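Local atomic coordinates of predicted ATPase of the ABC class (PDB entry 5D6A), a protein that binds the ATP analogue AMP-PNP and, as a predicted ATPase of the ABC class, probably hydrolyses ATP. Residues 129-134 and 138-143; 100-105 and 172-177; 399-404 and 456-461. One frame throughout, in Å; residues are numbered along the deposited sequence.

Interaction 1: 129-134 and 138-143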
loop_
_atom_site.group_PDB
_atom_site.type_symbol
_atom_site.label_atom_id
_atom_site.label_comp_id
_atom_site.label_asym_id
_atom_site.label_seq_id
_atom_site.Cartn_x
_atom_site.Cartn_y
_atom_site.Cartn_z
ATOM N N THR A 129 21.116 8.232 -12.524
ATOM C CA THR A 129 21.501 9.486 -13.178
ATOM C C THR A 129 22.115 10.482 -12.197
ATOM O O THR A 129 22.537 11.566 -12.598
ATOM C CB THR A 129 20.304 10.166 -13.879
ATOM O OG1 THR A 129 19.269 10.443 -12.926
ATOM C CG2 THR A 129 19.756 9.279 -14.983
ATOM N N SER A 130 22.159 10.125 -10.916
ATOM C CA SER A 130 22.756 11.009 -9.916
ATOM C C SER A 130 24.246 11.190 -10.216
ATOM O O SER A 130 24.815 12.245 -9.942
ATOM C CB SER A 130 22.533 10.466 -8.503
ATOM O OG SER A 130 23.025 9.146 -8.381
ATOM N N VAL A 131 24.865 10.151 -10.776
ATOM C CA VAL A 131 26.269 10.191 -11.178
ATOM C C VAL A 131 26.414 9.410 -12.489
ATOM O O VAL A 131 26.164 8.204 -12.531
ATOM C CB VAL A 131 27.205 9.596 -10.110
ATOM C CG1 VAL A 131 28.649 9.607 -10.599
ATOM C CG2 VAL A 131 27.084 10.367 -8.806
ATOM N N LEU A 132 26.819 10.102 -13.550
ATOM C CA LEU A 132 26.974 9.491 -14.867
ATOM C C LEU A 132 28.382 9.642 -15.430
ATOM O O LEU A 132 29.040 10.657 -15.196
ATOM C CB LEU A 132 26.007 10.156 -15.849
ATOM C CG LEU A 132 24.514 10.002 -15.576
ATOM C CD1 LEU A 132 23.713 10.918 -16.488
ATOM C CD2 LEU A 132 24.091 8.550 -15.745
ATOM N N PHE A 133 28.837 8.625 -16.167
ATOM C CA PHE A 133 30.133 8.683 -16.848
ATOM C C PHE A 133 29.909 8.805 -18.345
ATOM O O PHE A 133 28.934 8.289 -18.885
ATOM C CB PHE A 133 31.021 7.446 -16.615
ATOM C CG PHE A 133 31.508 7.267 -15.202
ATOM C CD1 PHE A 133 31.802 8.354 -14.392
ATOM C CD2 PHE A 133 31.795 5.996 -14.728
ATOM C CE1 PHE A 133 32.281 8.168 -13.105
ATOM C CE2 PHE A 133 32.289 5.806 -13.447
ATOM C CZ PHE A 133 32.527 6.893 -12.634
ATOM N N THR A 134 30.832 9.494 -19.004
ATOM C CA THR A 134 30.810 9.671 -20.450
ATOM C C THR A 134 32.259 9.572 -20.900
ATOM O O THR A 134 33.134 9.246 -20.101
ATOM C CB THR A 134 30.232 11.042 -20.856
ATOM O OG1 THR A 134 31.104 12.089 -20.410
ATOM C CG2 THR A 134 28.848 11.245 -20.258
ATOM N N ILE A 138 32.949 13.038 -15.807
ATOM C CA ILE A 138 31.974 12.636 -14.806
ATOM C C ILE A 138 30.908 13.717 -14.654
ATOM O O ILE A 138 31.227 14.906 -14.588
ATOM C CB ILE A 138 32.659 12.417 -13.442
ATOM C CG1 ILE A 138 33.835 11.445 -13.591
ATOM C CG2 ILE A 138 31.660 11.912 -12.413
ATOM C CD1 ILE A 138 34.613 11.208 -12.316
ATOM N N GLU A 139 29.643 13.304 -14.602
ATOM C CA GLU A 139 28.542 14.247 -14.429
ATOM C C GLU A 139 27.772 13.945 -13.148
ATOM O O GLU A 139 27.414 12.797 -12.882
ATOM C CB GLU A 139 27.590 14.224 -15.631
ATOM C CG GLU A 139 26.408 15.176 -15.483
ATOM C CD GLU A 139 25.502 15.216 -16.699
ATOM O OE1 GLU A 139 25.880 14.675 -17.762
ATOM O OE2 GLU A 139 24.405 15.803 -16.591
ATOM N N LEU A 140 27.529 14.992 -12.361
ATOM C CA LEU A 140 26.786 14.882 -11.116
ATOM C C LEU A 140 25.464 15.604 -11.266
ATOM O O LEU A 140 25.408 16.690 -11.847
ATOM C CB LEU A 140 27.556 15.526 -9.967
ATOM C CG LEU A 140 28.969 15.021 -9.705
ATOM C CD1 LEU A 140 29.570 15.809 -8.552
ATOM C CD2 LEU A 140 28.980 13.528 -9.415
ATOM N N ARG A 141 24.405 14.999 -10.745
ATOM C CA ARG A 141 23.082 15.596 -10.781
ATOM C C ARG A 141 22.518 15.562 -9.374
ATOM O O ARG A 141 22.535 14.520 -8.718
ATOM C CB ARG A 141 22.174 14.856 -11.752
ATOM C CG ARG A 141 22.679 14.867 -13.184
ATOM C CD ARG A 141 21.638 14.290 -14.122
ATOM N NE ARG A 141 22.089 14.265 -15.506
ATOM C CZ ARG A 141 21.401 13.720 -16.506
ATOM N NH1 ARG A 141 20.224 13.142 -16.282
ATOM N NH2 ARG A 141 21.897 13.744 -17.733
ATOM N N PHE A 142 22.021 16.706 -8.915
ATOM C CA PHE A 142 21.511 16.832 -7.560
ATOM C C PHE A 142 20.589 18.038 -7.423
ATOM O O PHE A 142 20.380 18.783 -8.382
ATOM C CB PHE A 142 22.699 16.962 -6.596
ATOM C CG PHE A 142 23.678 18.026 -6.996
ATOM C CD1 PHE A 142 24.725 17.731 -7.856
ATOM C CD2 PHE A 142 23.542 19.326 -6.532
ATOM C CE1 PHE A 142 25.625 18.709 -8.240
ATOM C CE2 PHE A 142 24.438 20.310 -6.912
ATOM C CZ PHE A 142 25.481 20.000 -7.768
ATOM N N ARG A 143 20.041 18.219 -6.224
ATOM C CA ARG A 143 19.143 19.334 -5.941
ATOM C C ARG A 143 19.762 20.310 -4.945
ATOM O O ARG A 143 20.654 19.949 -4.176
ATOM C CB ARG A 143 17.824 18.817 -5.375
ATOM C CG ARG A 143 17.025 17.928 -6.312
ATOM C CD ARG A 143 15.783 17.431 -5.594
ATOM N NE ARG A 143 14.888 16.639 -6.439
ATOM C CZ ARG A 143 13.872 17.130 -7.154
ATOM N NH1 ARG A 143 13.599 18.434 -7.158
ATOM N NH2 ARG A 143 13.123 16.305 -7.877
#

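Interaction 2: 100-105 and 172-177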
loop_
_atom_site.group_PDB
_atom_site.type_symbol
_atom_site.label_atom_id
_atom_site.label_comp_id
_atom_site.label_asym_id
_atom_site.label_seq_id
_atom_site.Cartn_x
_atom_site.Cartn_y
_atom_site.Cartn_z
ATOM N N ASP A 100 28.208 4.815 -8.040
ATOM C CA ASP A 100 27.425 4.708 -6.816
ATOM C C ASP A 100 28.228 5.246 -5.637
ATOM O O ASP A 100 27.718 6.016 -4.827
ATOM C CB ASP A 100 27.057 3.249 -6.544
ATOM C CG ASP A 100 26.224 3.079 -5.287
ATOM O OD1 ASP A 100 25.115 3.649 -5.221
ATOM O OD2 ASP A 100 26.665 2.348 -4.375
ATOM N N PHE A 101 29.488 4.832 -5.554
ATOM C CA PHE A 101 30.372 5.251 -4.472
ATOM C C PHE A 101 30.559 6.769 -4.475
ATOM O O PHE A 101 30.579 7.397 -3.417
ATOM C CB PHE A 101 31.725 4.540 -4.588
ATOM C CG PHE A 101 32.647 4.791 -3.424
ATOM C CD1 PHE A 101 32.612 3.970 -2.306
ATOM C CD2 PHE A 101 33.547 5.845 -3.446
ATOM C CE1 PHE A 101 33.457 4.195 -1.235
ATOM C CE2 PHE A 101 34.392 6.076 -2.379
ATOM C CZ PHE A 101 34.348 5.251 -1.271
ATOM N N ILE A 102 30.690 7.350 -5.666
ATOM C CA ILE A 102 30.855 8.801 -5.814
ATOM C C ILE A 102 29.619 9.561 -5.315
ATOM O O ILE A 102 29.742 10.615 -4.692
ATOM C CB ILE A 102 31.179 9.177 -7.276
ATOM C CG1 ILE A 102 32.610 8.749 -7.611
ATOM C CG2 ILE A 102 31.046 10.678 -7.497
ATOM C CD1 ILE A 102 32.971 8.883 -9.075
ATOM N N ALA A 103 28.434 9.018 -5.586
ATOM C CA ALA A 103 27.184 9.633 -5.139
ATOM C C ALA A 103 27.092 9.616 -3.613
ATOM O O ALA A 103 26.679 10.601 -2.999
ATOM C CB ALA A 103 25.994 8.908 -5.741
ATOM N N ARG A 104 27.483 8.494 -3.011
ATOM C CA ARG A 104 27.452 8.342 -1.555
ATOM C C ARG A 104 28.504 9.216 -0.886
ATOM O O ARG A 104 28.280 9.728 0.206
ATOM C CB ARG A 104 27.659 6.882 -1.160
ATOM C CG ARG A 104 26.605 5.938 -1.709
ATOM C CD ARG A 104 26.888 4.504 -1.301
ATOM N NE ARG A 104 26.009 3.566 -1.996
ATOM C CZ ARG A 104 24.783 3.234 -1.598
ATOM N NH1 ARG A 104 24.256 3.752 -0.493
ATOM N NH2 ARG A 104 24.076 2.370 -2.316
ATOM N N SER A 105 29.655 9.370 -1.540
ATOM C CA SER A 105 30.722 10.218 -1.016
ATOM C C SER A 105 30.272 11.671 -1.038
ATOM O O SER A 105 30.508 12.415 -0.091
ATOM C CB SER A 105 32.001 10.061 -1.840
ATOM O OG SER A 105 32.528 8.754 -1.727
ATOM N N ARG A 172 35.819 17.303 -4.069
ATOM C CA ARG A 172 36.195 16.191 -3.190
ATOM C C ARG A 172 35.611 14.841 -3.607
ATOM O O ARG A 172 36.282 13.814 -3.506
ATOM C CB ARG A 172 35.794 16.494 -1.748
ATOM C CG ARG A 172 36.538 17.664 -1.127
ATOM C CD ARG A 172 36.048 17.915 0.288
ATOM N NE ARG A 172 36.360 16.801 1.182
ATOM C CZ ARG A 172 35.902 16.678 2.425
ATOM N NH1 ARG A 172 35.080 17.589 2.937
ATOM N NH2 ARG A 172 36.253 15.626 3.157
ATOM N N SER A 173 34.369 14.845 -4.077
ATOM C CA SER A 173 33.711 13.605 -4.486
ATOM C C SER A 173 34.250 13.057 -5.807
ATOM O O SER A 173 34.022 11.894 -6.129
ATOM C CB SER A 173 32.198 13.810 -4.605
ATOM O OG SER A 173 31.890 14.703 -5.660
ATOM N N THR A 174 34.957 13.893 -6.566
ATOM C CA THR A 174 35.501 13.483 -7.867
ATOM C C THR A 174 37.012 13.708 -8.006
ATOM O O THR A 174 37.479 14.193 -9.034
ATOM C CB THR A 174 34.784 14.221 -9.009
ATOM O OG1 THR A 174 34.860 15.629 -8.776
ATOM C CG2 THR A 174 33.326 13.807 -9.080
ATOM N N ILE A 175 37.761 13.357 -6.962
ATOM C CA ILE A 175 39.225 13.453 -6.962
ATOM C C ILE A 175 39.771 12.225 -6.242
ATOM O O ILE A 175 39.554 12.052 -5.040
ATOM C CB ILE A 175 39.737 14.740 -6.287
ATOM C CG1 ILE A 175 39.342 15.965 -7.116
ATOM C CG2 ILE A 175 41.254 14.704 -6.151
ATOM C CD1 ILE A 175 39.746 17.288 -6.502
ATOM N N GLU A 176 40.473 11.377 -6.990
ATOM C CA GLU A 176 41.035 10.126 -6.469
ATOM C C GLU A 176 41.486 10.204 -5.001
ATOM O O GLU A 176 40.955 9.493 -4.147
ATOM C CB GLU A 176 42.201 9.668 -7.359
ATOM C CG GLU A 176 42.814 8.330 -6.966
ATOM C CD GLU A 176 44.006 7.937 -7.827
ATOM O OE1 GLU A 176 44.504 8.779 -8.608
ATOM O OE2 GLU A 176 44.458 6.779 -7.713
ATOM N N ARG A 177 42.457 11.065 -4.716
ATOM C CA ARG A 177 42.988 11.199 -3.354
ATOM C C ARG A 177 41.967 11.687 -2.320
ATOM O O ARG A 177 42.028 11.282 -1.160
ATOM C CB ARG A 177 44.241 12.090 -3.349
ATOM C CG ARG A 177 44.055 13.471 -3.960
ATOM C CD ARG A 177 45.388 14.193 -4.075
ATOM N NE ARG A 177 45.273 15.460 -4.800
ATOM C CZ ARG A 177 44.991 16.638 -4.245
ATOM N NH1 ARG A 177 44.781 16.746 -2.935
ATOM N NH2 ARG A 177 44.913 17.723 -5.008
#

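Interaction 3: 399-404 and 456-461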
loop_
_atom_site.group_PDB
_atom_site.type_symbol
_atom_site.label_atom_id
_atom_site.label_comp_id
_atom_site.label_asym_id
_atom_site.label_seq_id
_atom_site.Cartn_x
_atom_site.Cartn_y
_atom_site.Cartn_z
ATOM N N ASP A 399 9.209 -27.404 -19.160
ATOM C CA ASP A 399 9.537 -28.293 -20.273
ATOM C C ASP A 399 9.397 -27.670 -21.658
ATOM O O ASP A 399 10.145 -28.024 -22.572
ATOM C CB ASP A 399 8.655 -29.543 -20.209
ATOM C CG ASP A 399 8.807 -30.305 -18.905
ATOM O OD1 ASP A 399 9.655 -29.924 -18.070
ATOM O OD2 ASP A 399 8.068 -31.291 -18.716
ATOM N N GLU A 400 8.450 -26.747 -21.812
ATOM C CA GLU A 400 8.185 -26.130 -23.114
ATOM C C GLU A 400 8.826 -24.758 -23.293
ATOM O O GLU A 400 9.399 -24.470 -24.344
ATOM C CB GLU A 400 6.676 -26.009 -23.331
ATOM C CG GLU A 400 5.918 -27.308 -23.087
ATOM C CD GLU A 400 4.442 -27.224 -23.449
ATOM O OE1 GLU A 400 4.033 -26.234 -24.093
ATOM O OE2 GLU A 400 3.690 -28.164 -23.103
ATOM N N LEU A 401 8.725 -23.914 -22.271
ATOM C CA LEU A 401 9.258 -22.553 -22.347
ATOM C C LEU A 401 10.562 -22.362 -21.576
ATOM O O LEU A 401 11.138 -21.279 -21.601
ATOM C CB LEU A 401 8.206 -21.565 -21.840
ATOM C CG LEU A 401 6.839 -21.661 -22.527
ATOM C CD1 LEU A 401 5.857 -20.678 -21.908
ATOM C CD2 LEU A 401 6.961 -21.426 -24.025
ATOM N N GLU A 402 11.028 -23.409 -20.902
ATOM C CA GLU A 402 12.260 -23.338 -20.115
ATOM C C GLU A 402 12.207 -22.216 -19.070
ATOM O O GLU A 402 13.204 -21.542 -18.810
ATOM C CB GLU A 402 13.487 -23.200 -21.031
ATOM C CG GLU A 402 13.662 -24.381 -21.979
ATOM C CD GLU A 402 14.913 -24.289 -22.842
ATOM O OE1 GLU A 402 15.624 -23.263 -22.770
ATOM O OE2 GLU A 402 15.184 -25.246 -23.597
ATOM N N ILE A 403 11.030 -22.034 -18.471
ATOM C CA ILE A 403 10.829 -21.021 -17.436
ATOM C C ILE A 403 10.868 -21.670 -16.056
ATOM O O ILE A 403 10.055 -22.542 -15.749
ATOM C CB ILE A 403 9.485 -20.285 -17.613
ATOM C CG1 ILE A 403 9.485 -19.508 -18.935
ATOM C CG2 ILE A 403 9.239 -19.337 -16.441
ATOM C CD1 ILE A 403 8.179 -18.805 -19.241
ATOM N N SER A 404 11.814 -21.239 -15.228
ATOM C CA SER A 404 11.956 -21.780 -13.878
ATOM C C SER A 404 10.988 -21.112 -12.900
ATOM O O SER A 404 10.511 -20.002 -13.136
ATOM C CB SER A 404 13.392 -21.617 -13.392
ATOM O OG SER A 404 14.291 -22.316 -14.239
ATOM N N LEU A 456 0.148 -26.239 -23.520
ATOM C CA LEU A 456 0.380 -24.837 -23.182
ATOM C C LEU A 456 0.650 -24.081 -24.478
ATOM O O LEU A 456 1.660 -24.320 -25.136
ATOM C CB LEU A 456 1.577 -24.704 -22.240
ATOM C CG LEU A 456 1.936 -23.296 -21.764
ATOM C CD1 LEU A 456 0.841 -22.743 -20.870
ATOM C CD2 LEU A 456 3.260 -23.304 -21.018
ATOM N N VAL A 457 -0.247 -23.167 -24.838
ATOM C CA VAL A 457 -0.132 -22.420 -26.091
ATOM C C VAL A 457 0.602 -21.084 -25.941
ATOM O O VAL A 457 0.290 -20.289 -25.059
ATOM C CB VAL A 457 -1.529 -22.147 -26.690
ATOM C CG1 VAL A 457 -1.413 -21.442 -28.037
ATOM C CG2 VAL A 457 -2.304 -23.448 -26.833
ATOM N N THR A 458 1.582 -20.858 -26.814
ATOM C CA THR A 458 2.341 -19.611 -26.850
ATOM C C THR A 458 1.592 -18.654 -27.770
ATOM O O THR A 458 1.114 -19.064 -28.826
ATOM C CB THR A 458 3.768 -19.839 -27.391
ATOM O OG1 THR A 458 4.489 -20.695 -26.495
ATOM C CG2 THR A 458 4.520 -18.517 -27.539
ATOM N N PHE A 459 1.490 -17.387 -27.374
ATOM C CA PHE A 459 0.761 -16.394 -28.169
ATOM C C PHE A 459 1.645 -15.232 -28.604
ATOM O O PHE A 459 2.649 -14.930 -27.951
ATOM C CB PHE A 459 -0.402 -15.814 -27.357
ATOM C CG PHE A 459 -1.258 -16.847 -26.694
ATOM C CD1 PHE A 459 -2.152 -17.604 -27.432
ATOM C CD2 PHE A 459 -1.184 -17.049 -25.323
ATOM C CE1 PHE A 459 -2.945 -18.559 -26.820
ATOM C CE2 PHE A 459 -1.976 -18.000 -24.704
ATOM C CZ PHE A 459 -2.860 -18.755 -25.454
ATOM N N PRO A 460 1.276 -14.569 -29.715
ATOM C CA PRO A 460 2.033 -13.391 -30.125
ATOM C C PRO A 460 1.776 -12.269 -29.120
ATOM O O PRO A 460 0.663 -12.171 -28.600
ATOM C CB PRO A 460 1.442 -13.042 -31.495
ATOM C CG PRO A 460 0.091 -13.665 -31.509
ATOM C CD PRO A 460 0.212 -14.908 -30.678
ATOM N N PRO A 461 2.785 -11.424 -28.844
ATOM C CA PRO A 461 2.552 -10.365 -27.864
ATOM C C PRO A 461 1.487 -9.379 -28.319
ATOM O O PRO A 461 1.294 -9.188 -29.521
ATOM C CB PRO A 461 3.919 -9.661 -27.755
ATOM C CG PRO A 461 4.896 -10.525 -28.486
ATOM C CD PRO A 461 4.105 -11.303 -29.486
#

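Interaction 1: 129-134 and 138-143
Val131 and Leu140 lie side by side on one face of the sheet and point the same way. CG2 of Val131 meets CD2 of Leu140 at 3.7 Å. On the same face Phe133 runs alongside Ile138, and its CE1 is 3.7 Å from CG1 of Ile138. Ala103 of helix 92-109 and Ile170 of helix 155-172 cover this apolar side. Between the strands, Leu132 and Glu139 form the hydrogen-bonded pair. Leu132 N donates to Glu139 O at 2.8 Å, and Glu139 N donates back to Leu132 O. Arg141 N extends the ladder to Ser130 O at 2.9 Å, just beyond the short strand.

On the other face, CD1 of Leu132 sits over one face of the Arg141 guanidinium, offset toward its rim and 3.6 Å from CZ. The extended Arg141 chain carries NE to Glu139 OE2 at 3.0 Å, in a salt bridge within the strand. The bond is in the guanidinium plane but comes from above the carboxylate plane. Arg74 also pairs with Glu139 OE2, and Arg141 NH1 bonds His548 O. Residues 131-133 and 138-143 run antiparallel, their axes at 159°. Strands 131-133 and 137-144 thus form a beta hairpin in the N-terminal region of this ABC-class ATPase.

Interaction 2: 100-105 and 172-177
Ile102 lies on a helical turn, and Ser173 and Thr174 lie where the chain leaves helix 155-172. Segment 100-105 is regular helix, with Arg104 N bonded to Asp100 O and Ser105 N to Phe101 O. Segment 172-177 forms no regular helix or strand. The backbone carbonyl of Ser173 meets a side chain of the helix: its O is 3.5 Å from CG2 of Ile102 and 3.8 Å from CG1 of Ile102.

CG2 of Ile102 is anti to the backbone N, and this branch also reaches Thr174, CG2 to CG2 at 4.2 Å. The two side chains cross at about a right angle. CB of Ser173 faces the helix backbone, 4.0 Å from Ile102 O. The contact joins helix 92-109 to the loop between helices 155-172 and 181-199, within the N-terminal region. Ile102 also packs on Val131 and Phe133 of strand 131-133.

The hydroxyls of Ser173 and Thr174 bond carbonyls of helix 155-172. Ser173 OG bonds Phe169 O, and Thr174 OG1 bonds Ile170 O and also Arg77 NH2. Within helix 92-109, Ser105 OG donates to Phe101 O at 2.9 Å. It reaches that oxygen from the opposite face to Ser105 N, so two donors grip one carbonyl. Arg104 NE meets Asp100 OD2 at 2.8 Å in a salt bridge, and His187 of helix 181-199 bonds the same oxygen.

Interaction 3: 399-404 and 456-461
Leu401 and Leu456 cross at about a right angle, branch against branch. CD1 of Leu401 meets CD2 of Leu456 at 3.8 Å, the apolar touch between the segments. CG of Leu456 is anti to the backbone N (chi1 -179°), and the side chain reaches toward helix 390-401. There it also packs on Arg393, Gln396 and Leu397, and Leu456 is buried, while Glu400 and Thr458 beside it are exposed.

The other branch of Leu401 serves a second partner. Its CD2 lies 3.6 Å from OG1 of Thr458. These two side chains slide past each other in opposite directions, and the touch is a van der Waals one. Leu401 also leans on Val351 of helix 339-352.

The contact is at the C-terminal end of helix 390-401. Glu402 is the first residue to leave helical geometry, with a positive phi of 56°. The chain then leads into strand 404-408, which lies between strands 357-361 and 260-264 in the mixed, mostly parallel sheet of the P-loop domain. Segment 456-461, without regular structure, packs against the end of this helix on the way to strand 463-465.

Glu400, which is exposed, crosses Leu456 obliquely. Its chain is extended beyond CG, which brings the carboxylate beside the Leu456 backbone. OE1 of Glu400 is 3.4 Å from CB of Leu456. The same OE1 is 3.2 Å from Leu456 O, and as both are acceptors they form no hydrogen bond.

Interactions 1 and 2 belong together. Their centres are about 11 Å apart, and interaction 1 is nested within the chain loop closed by interaction 2. Both are buried, and helix 92-109 packs on the hairpin: CG2 of Val131 meets CB of Ala103 at 3.6 Å, and CD2 of Leu140 meets CG2 of Ile102 at 4.0 Å. Interaction 1 relies on backbone hydrogen bonds between strands, whereas interaction 2 has side-chain packing against a loop. Interaction 3 lies on the opposite side of the chain's centre, its nearest atoms about 28 Å from either. Partly buried, it joins a helix end to the loop before strand 463-465 through a leucine-leucine touch beside an exposed glutamate, without hydrogen bonds across the segments.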